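Local coordinates for FIG000988: Predicted permease (Vibrio cholerae, PDB 6MJP), which probably serves as a permease subunit of the LptBFG ABC transporter that moves lipopolysaccharide from the inner membrane toward the outer membrane, at residues D[10-14]-D[72-78]; D[65-69]-D[275-280]; D[264-268]-D[317-321]. All coordinates share one frame; numbering follows the deposited sequence.

Contact 1: D[10-14]-D[72-78]; sequences ETIKS and ILLTFGR. With JU7 (6-cyclohexylhexyl beta-D-glucopyranoside), chain T.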
# COMPACT_ATOMS: atom_id res chain seq x y z
N GLU D 10 -3.84 -25.36 12.65
CA GLU D 10 -4.38 -24.24 11.87
C GLU D 10 -3.30 -23.21 11.52
O GLU D 10 -3.13 -22.86 10.34
CB GLU D 10 -5.51 -23.57 12.65
CG GLU D 10 -6.78 -24.37 12.74
CD GLU D 10 -7.25 -24.87 11.39
OE1 GLU D 10 -7.13 -24.12 10.40
OE2 GLU D 10 -7.73 -26.02 11.33
N THR D 11 -2.58 -22.72 12.54
CA THR D 11 -1.59 -21.66 12.34
C THR D 11 -0.47 -22.09 11.39
O THR D 11 -0.07 -21.32 10.50
CB THR D 11 -0.98 -21.23 13.68
OG1 THR D 11 -2.00 -20.93 14.63
CG2 THR D 11 -0.10 -20.00 13.50
N ILE D 12 0.08 -23.29 11.59
CA ILE D 12 1.22 -23.71 10.78
C ILE D 12 0.83 -23.84 9.31
O ILE D 12 1.64 -23.58 8.41
CB ILE D 12 1.84 -25.01 11.32
CG1 ILE D 12 3.14 -25.29 10.58
CG2 ILE D 12 0.95 -26.19 11.05
CD1 ILE D 12 3.80 -26.58 10.96
N LYS D 13 -0.42 -24.26 9.06
CA LYS D 13 -0.96 -24.28 7.70
C LYS D 13 -0.91 -22.90 7.06
O LYS D 13 -0.26 -22.70 6.03
CB LYS D 13 -2.40 -24.81 7.74
N SER D 14 -1.62 -21.94 7.66
CA SER D 14 -1.56 -20.54 7.23
C SER D 14 -0.12 -20.04 7.10
O SER D 14 0.23 -19.39 6.11
CB SER D 14 -2.33 -19.67 8.22
OG SER D 14 -3.69 -20.05 8.33
N ILE D 72 0.45 -16.15 12.53
CA ILE D 72 -0.34 -16.25 13.74
C ILE D 72 -1.31 -15.07 13.83
O ILE D 72 -2.41 -15.20 14.38
CB ILE D 72 0.58 -16.35 14.97
CG1 ILE D 72 -0.23 -16.47 16.24
CG2 ILE D 72 1.39 -15.12 15.13
CD1 ILE D 72 0.64 -16.72 17.41
N LEU D 73 -0.93 -13.93 13.27
CA LEU D 73 -1.83 -12.78 13.27
C LEU D 73 -3.10 -13.08 12.49
O LEU D 73 -4.22 -12.86 12.98
CB LEU D 73 -1.09 -11.56 12.69
CG LEU D 73 -1.91 -10.27 12.55
CD1 LEU D 73 -2.13 -9.69 13.92
CD2 LEU D 73 -1.27 -9.25 11.62
N LEU D 74 -2.95 -13.61 11.27
CA LEU D 74 -4.11 -13.92 10.44
C LEU D 74 -4.89 -15.10 10.99
O LEU D 74 -6.13 -15.07 11.00
CB LEU D 74 -3.67 -14.21 9.01
CG LEU D 74 -3.13 -13.03 8.23
CD1 LEU D 74 -2.80 -13.49 6.83
CD2 LEU D 74 -4.15 -11.91 8.23
N THR D 75 -4.20 -16.17 11.42
CA THR D 75 -4.92 -17.33 11.95
C THR D 75 -5.77 -16.93 13.16
O THR D 75 -6.97 -17.19 13.19
CB THR D 75 -3.94 -18.44 12.34
OG1 THR D 75 -3.25 -18.92 11.19
CG2 THR D 75 -4.70 -19.60 12.95
N PHE D 76 -5.14 -16.30 14.15
CA PHE D 76 -5.88 -15.88 15.34
C PHE D 76 -6.94 -14.84 15.01
O PHE D 76 -8.02 -14.86 15.59
CB PHE D 76 -4.92 -15.34 16.39
CG PHE D 76 -4.12 -16.40 17.09
CD1 PHE D 76 -4.06 -17.70 16.60
CD2 PHE D 76 -3.44 -16.11 18.26
CE1 PHE D 76 -3.33 -18.67 17.24
CE2 PHE D 76 -2.71 -17.08 18.92
CZ PHE D 76 -2.65 -18.36 18.41
N GLY D 77 -6.64 -13.93 14.09
CA GLY D 77 -7.68 -13.07 13.57
C GLY D 77 -8.88 -13.83 13.06
O GLY D 77 -10.02 -13.50 13.37
N ARG D 78 -8.65 -14.89 12.27
CA ARG D 78 -9.76 -15.67 11.76
C ARG D 78 -10.56 -16.30 12.89
O ARG D 78 -11.79 -16.23 12.91
CB ARG D 78 -9.27 -16.75 10.81
CG ARG D 78 -10.37 -17.49 10.11
CD ARG D 78 -9.79 -18.62 9.36
NE ARG D 78 -9.83 -19.86 10.13
CZ ARG D 78 -8.76 -20.61 10.39
NH1 ARG D 78 -8.90 -21.72 11.09
NH2 ARG D 78 -7.56 -20.24 9.94
C02 JU7 T . -9.05 -22.53 6.64
C03 JU7 T . -9.85 -21.43 5.87
C05 JU7 T . -8.90 -19.60 4.62
C06 JU7 T . -7.76 -18.58 4.78
C07 JU7 T . -7.22 -18.06 3.43
C08 JU7 T . -7.21 -16.51 3.27
C09 JU7 T . -5.95 -15.95 2.50
C10 JU7 T . -5.61 -14.46 2.82
C11 JU7 T . -4.25 -13.93 2.28
C12 JU7 T . -3.07 -14.72 2.83
C13 JU7 T . -1.70 -14.13 2.46
C14 JU7 T . -1.56 -12.68 2.92
C15 JU7 T . -2.71 -11.88 2.34
C16 JU7 T . -4.06 -12.48 2.73
C18 JU7 T . -11.94 -22.30 6.49
C19 JU7 T . -13.05 -22.06 7.53
C21 JU7 T . -11.34 -23.69 6.87
C23 JU7 T . -9.83 -23.86 6.46
O01 JU7 T . -7.82 -22.69 6.01
O04 JU7 T . -9.18 -20.18 5.90
O17 JU7 T . -11.02 -21.24 6.64
O20 JU7 T . -13.69 -20.89 7.18
O22 JU7 T . -12.08 -24.66 6.16
O24 JU7 T . -9.21 -24.77 7.33
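One face of the Arg78 guanidinium, which is salt-bridged to Glu10, is covered by the glucoside head of JU7, ring carbon C02 4.2 Å above the plane. Glu10 CG sits at the guanidinium edge, in plane, and Ser14 OG lies near it, beyond bonding distance. The carboxylate and guanidinium planes stand 79° apart. NH1 of Arg78 comes to OE1 of Glu10 from above the carboxylate plane, 3.1 Å away. The N-H is bent to 136°, a skewed salt bridge. A bend at chi3 (95°) turns the Arg78 head toward Glu10, while NE pairs with Glu82. Phe76 carries Ile72 CG1 on one face, and Thr11 OG1, hydrogen-bonded to Leu7 O in its own helix, touches its CE1 obliquely. This is the crossing of helices 2-36 and 48-81 of the LptF/LptG permease fold; the axes of segments 10-14 and 72-78 pass 8.7 Å apart, more antiparallel than parallel. Glu10 and Arg78 line the JU7 pocket with Glu82, Arg295 and Phe296. Thr11 and Thr75 interlock at about a right angle, OG1 of Thr11 lying 3.4 Å from CG2 of Thr75. Thr75 OG1 bonds to Gly71 O and receives a weak bond from Ser14 OG at 3.1 Å.

Contact 2: D[65-69]-D[275-280]; sequences PLSLY and CIPLLT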
# COMPACT_ATOMS: atom_id res chain seq x y z
N PRO D 65 10.87 -14.45 10.38
CA PRO D 65 10.13 -13.70 11.40
C PRO D 65 8.76 -13.24 10.92
O PRO D 65 7.74 -13.53 11.54
CB PRO D 65 11.03 -12.50 11.70
CG PRO D 65 12.38 -12.92 11.31
CD PRO D 65 12.21 -13.87 10.16
N LEU D 66 8.75 -12.50 9.81
CA LEU D 66 7.49 -11.99 9.27
C LEU D 66 6.54 -13.12 8.94
O LEU D 66 5.32 -12.98 9.10
CB LEU D 66 7.76 -11.15 8.03
CG LEU D 66 6.57 -10.34 7.54
CD1 LEU D 66 6.10 -9.39 8.62
CD2 LEU D 66 6.95 -9.59 6.29
N SER D 67 7.07 -14.25 8.49
CA SER D 67 6.25 -15.39 8.11
C SER D 67 5.39 -15.85 9.29
O SER D 67 4.16 -15.88 9.20
CB SER D 67 7.15 -16.52 7.62
OG SER D 67 6.40 -17.65 7.23
N LEU D 68 6.04 -16.20 10.40
CA LEU D 68 5.33 -16.63 11.60
C LEU D 68 4.49 -15.50 12.19
O LEU D 68 3.37 -15.73 12.67
CB LEU D 68 6.33 -17.15 12.62
CG LEU D 68 5.70 -17.72 13.89
CD1 LEU D 68 4.76 -18.86 13.53
CD2 LEU D 68 6.77 -18.19 14.84
N TYR D 69 5.02 -14.27 12.17
CA TYR D 69 4.31 -13.09 12.66
C TYR D 69 2.95 -12.93 11.99
O TYR D 69 1.91 -12.86 12.66
CB TYR D 69 5.19 -11.87 12.40
CG TYR D 69 4.77 -10.52 12.97
CD1 TYR D 69 4.90 -10.24 14.33
CD2 TYR D 69 4.33 -9.50 12.13
CE1 TYR D 69 4.55 -8.98 14.83
CE2 TYR D 69 3.99 -8.26 12.62
CZ TYR D 69 4.09 -8.00 13.97
OH TYR D 69 3.74 -6.74 14.41
N CYS D 275 14.69 -12.49 18.31
CA CYS D 275 13.55 -11.62 18.06
C CYS D 275 12.30 -12.41 17.71
O CYS D 275 11.19 -11.88 17.82
CB CYS D 275 13.85 -10.64 16.93
SG CYS D 275 13.47 -11.32 15.31
N ILE D 276 12.48 -13.65 17.24
CA ILE D 276 11.39 -14.52 16.80
C ILE D 276 10.38 -14.69 17.93
O ILE D 276 9.19 -14.41 17.72
CB ILE D 276 11.90 -15.89 16.32
CG1 ILE D 276 12.94 -15.80 15.20
CG2 ILE D 276 10.72 -16.74 15.85
CD1 ILE D 276 12.41 -15.16 13.95
N PRO D 277 10.80 -15.14 19.12
CA PRO D 277 9.82 -15.28 20.19
C PRO D 277 9.31 -13.95 20.72
O PRO D 277 8.15 -13.88 21.12
CB PRO D 277 10.58 -16.07 21.26
CG PRO D 277 11.97 -15.66 21.07
CD PRO D 277 12.13 -15.56 19.58
N LEU D 278 10.13 -12.89 20.74
CA LEU D 278 9.64 -11.61 21.24
C LEU D 278 8.49 -11.09 20.39
O LEU D 278 7.48 -10.61 20.92
CB LEU D 278 10.77 -10.59 21.28
CG LEU D 278 11.98 -10.95 22.15
CD1 LEU D 278 13.14 -10.04 21.80
CD2 LEU D 278 11.65 -10.87 23.63
N LEU D 279 8.63 -11.19 19.06
CA LEU D 279 7.58 -10.74 18.16
C LEU D 279 6.32 -11.57 18.33
O LEU D 279 5.20 -11.04 18.27
CB LEU D 279 8.08 -10.80 16.71
CG LEU D 279 8.97 -9.65 16.25
CD1 LEU D 279 9.44 -9.84 14.82
CD2 LEU D 279 8.25 -8.31 16.40
N THR D 280 6.49 -12.88 18.53
CA THR D 280 5.35 -13.77 18.79
C THR D 280 4.56 -13.31 20.00
O THR D 280 3.34 -13.14 19.94
CB THR D 280 5.85 -15.20 18.99
OG1 THR D 280 6.35 -15.74 17.77
CG2 THR D 280 4.73 -16.08 19.48
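Pro65 and Ile276 meet where the two backbones come nearest, with CD1 of the isoleucine set against CG of the proline ring at 3.5 Å. Two bends in the Ile276 chain make this possible: CG1 lies beside the backbone N (chi1 -57°), and a second turn at chi2 (-62°) carries CD1 over the face of the proline ring. The other branch, CG2, faces Leu68 CD2 more loosely at 4.3 Å. Leu68 stretches its CG away from its own backbone N (chi1 -176°), and the same CD2 also reaches Thr280 OG1, 3.8 Å off, a methyl against a hydroxyl. That hydroxyl is turned back to its own helix, where Thr280 OG1 gives a 3.1 Å hydrogen bond to Ile276 O; Thr280 N bonds to the same carbonyl from the opposite face of its plane. Further along, Tyr69 and Leu279 cross at about a right angle, CD1 of the ring 4.0 Å from CB of the leucine, with Leu279 CD2 near CE1. The phenol passes beyond the pair to helix 299-321, where Tyr69 OH bonds to Ala302 O. Both helices are kinked, at Pro65 and at Pro277, and segments 65-69 and 275-280 run nearly alongside each other, their axes 9.8 Å apart, in the predicted transmembrane part of the permease. With no hydrogen bond between the two segments and the threonine hydroxyl spent on its own helix, the contact rests on shape and apolar packing, its polar groups being satisfied within a helix or by a third one.

Contact 3: D[264-268]-D[317-321]; sequences AELQW and KSAIE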
# COMPACT_ATOMS: atom_id res chain seq x y z
N ALA D 264 29.14 -6.46 15.82
CA ALA D 264 27.84 -5.98 15.34
C ALA D 264 27.17 -7.04 14.48
O ALA D 264 25.96 -7.27 14.60
CB ALA D 264 28.02 -4.69 14.54
N GLU D 265 27.93 -7.69 13.60
CA GLU D 265 27.35 -8.73 12.77
C GLU D 265 26.89 -9.91 13.61
O GLU D 265 25.79 -10.44 13.41
CB GLU D 265 28.36 -9.18 11.71
CG GLU D 265 27.95 -10.44 10.95
CD GLU D 265 26.69 -10.25 10.10
OE1 GLU D 265 25.93 -11.23 9.97
OE2 GLU D 265 26.48 -9.14 9.57
N LEU D 266 27.71 -10.31 14.59
CA LEU D 266 27.34 -11.42 15.46
C LEU D 266 26.09 -11.09 16.26
O LEU D 266 25.21 -11.94 16.44
CB LEU D 266 28.49 -11.75 16.41
CG LEU D 266 28.21 -12.84 17.44
CD1 LEU D 266 27.92 -14.16 16.76
CD2 LEU D 266 29.39 -12.98 18.39
N GLN D 267 25.98 -9.84 16.74
CA GLN D 267 24.80 -9.44 17.48
C GLN D 267 23.57 -9.36 16.59
O GLN D 267 22.46 -9.59 17.07
CB GLN D 267 25.03 -8.09 18.15
CG GLN D 267 26.07 -8.14 19.22
CD GLN D 267 26.09 -6.89 20.04
OE1 GLN D 267 25.04 -6.35 20.39
NE2 GLN D 267 27.29 -6.41 20.36
N TRP D 268 23.73 -9.01 15.32
CA TRP D 268 22.58 -9.04 14.42
C TRP D 268 22.11 -10.47 14.21
O TRP D 268 20.91 -10.75 14.27
CB TRP D 268 22.91 -8.37 13.09
CG TRP D 268 21.69 -7.91 12.31
CD1 TRP D 268 20.77 -6.97 12.70
CD2 TRP D 268 21.29 -8.34 11.00
NE1 TRP D 268 19.81 -6.81 11.72
CE2 TRP D 268 20.11 -7.64 10.67
CE3 TRP D 268 21.80 -9.26 10.08
CZ2 TRP D 268 19.44 -7.82 9.46
CZ3 TRP D 268 21.14 -9.44 8.88
CH2 TRP D 268 19.97 -8.73 8.58
N LYS D 317 22.83 -1.43 14.35
CA LYS D 317 23.89 -2.29 13.84
C LYS D 317 24.92 -1.46 13.08
O LYS D 317 26.13 -1.59 13.31
CB LYS D 317 23.32 -3.38 12.94
CG LYS D 317 24.38 -4.27 12.30
CD LYS D 317 23.82 -5.14 11.19
CE LYS D 317 24.93 -5.91 10.49
NZ LYS D 317 24.43 -6.72 9.35
N SER D 318 24.46 -0.58 12.19
CA SER D 318 25.40 0.26 11.45
C SER D 318 26.12 1.23 12.37
O SER D 318 27.27 1.59 12.11
CB SER D 318 24.66 1.03 10.36
OG SER D 318 23.82 2.01 10.94
N ALA D 319 25.46 1.65 13.46
CA ALA D 319 26.11 2.55 14.41
C ALA D 319 27.24 1.86 15.15
O ALA D 319 28.29 2.46 15.38
CB ALA D 319 25.08 3.10 15.39
N ILE D 320 27.06 0.59 15.53
CA ILE D 320 28.17 -0.18 16.06
C ILE D 320 29.27 -0.31 15.02
O ILE D 320 30.46 -0.16 15.33
CB ILE D 320 27.72 -1.57 16.53
CG1 ILE D 320 26.52 -1.49 17.46
CG2 ILE D 320 28.85 -2.29 17.24
CD1 ILE D 320 25.84 -2.81 17.59
N GLU D 321 28.89 -0.61 13.78
CA GLU D 321 29.88 -0.79 12.73
C GLU D 321 30.72 0.46 12.53
O GLU D 321 31.92 0.37 12.23
CB GLU D 321 29.18 -1.18 11.43
CG GLU D 321 28.57 -2.56 11.49
CD GLU D 321 27.69 -2.86 10.31
OE1 GLU D 321 27.23 -1.90 9.65
OE2 GLU D 321 27.45 -4.05 10.04
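Lys317 lies across the indole of Trp268 and ends at the carboxylate of Glu265, meeting both with one chain. Its CD is over the face of the five-membered ring, 3.9 Å from the centroid and 23° off the normal, a CH-pi contact. Farther out, NZ stands above the six-membered ring, 4.2 Å from its centroid but off-centre, in a cation-pi contact. The same ammonium gives a 3.2 Å hydrogen bond to Glu265 OE2, on the syn side and 30° out of the carboxylate plane, completing a salt bridge. The lysine is extended throughout, so its methylenes span the ring before the charge arrives at the acid. Glu265, bent at chi2, lies side by side with it, pointing the same way, and its other oxygen, OE1, is paired with Arg269; the two cations probably offset repulsion from Glu321, whose OE2 lies 5.2 Å from Glu265 OE2. Behind the lysine, Ala264 CB packs on Ile320 CG2 at 3.7 Å and on CG of Glu321, while the backbones approach at Ala264 and Lys317. Outside this layer, Ile320 leans on Leu325 and Leu331, Gln267 OE1 accepts from Leu331 N, and Tyr21 of the LptC chain touches Ser318 and Ala319. Segments 264-268 and 317-321 form an antiparallel helix pair, 160° between directions, joining helix 260-286 to the C-terminal end of helix 299-321 in the LptF/LptG permease fold.

From the N terminus, helix 2-36 supplies the first half of contact 1, which closes on helix 48-81 after a largely helical excursion. Contact 2 opens on that second helix before the closing segment of contact 1, so the two cross; its loop runs through helix 95-134 and the beta strands of residues 150-235 before reaching helix 260-286. Contact 3 starts on this last helix ahead of residues 275-280 and closes on helix 299-321, crossing contact 2 but following contact 1 in series. The centres lie about 13 Å (contacts 1 and 2) and about 20 Å (contacts 2 and 3) apart. Together they join four long helices in a chain of contacts: 2-36, 48-81, 260-286, 299-321.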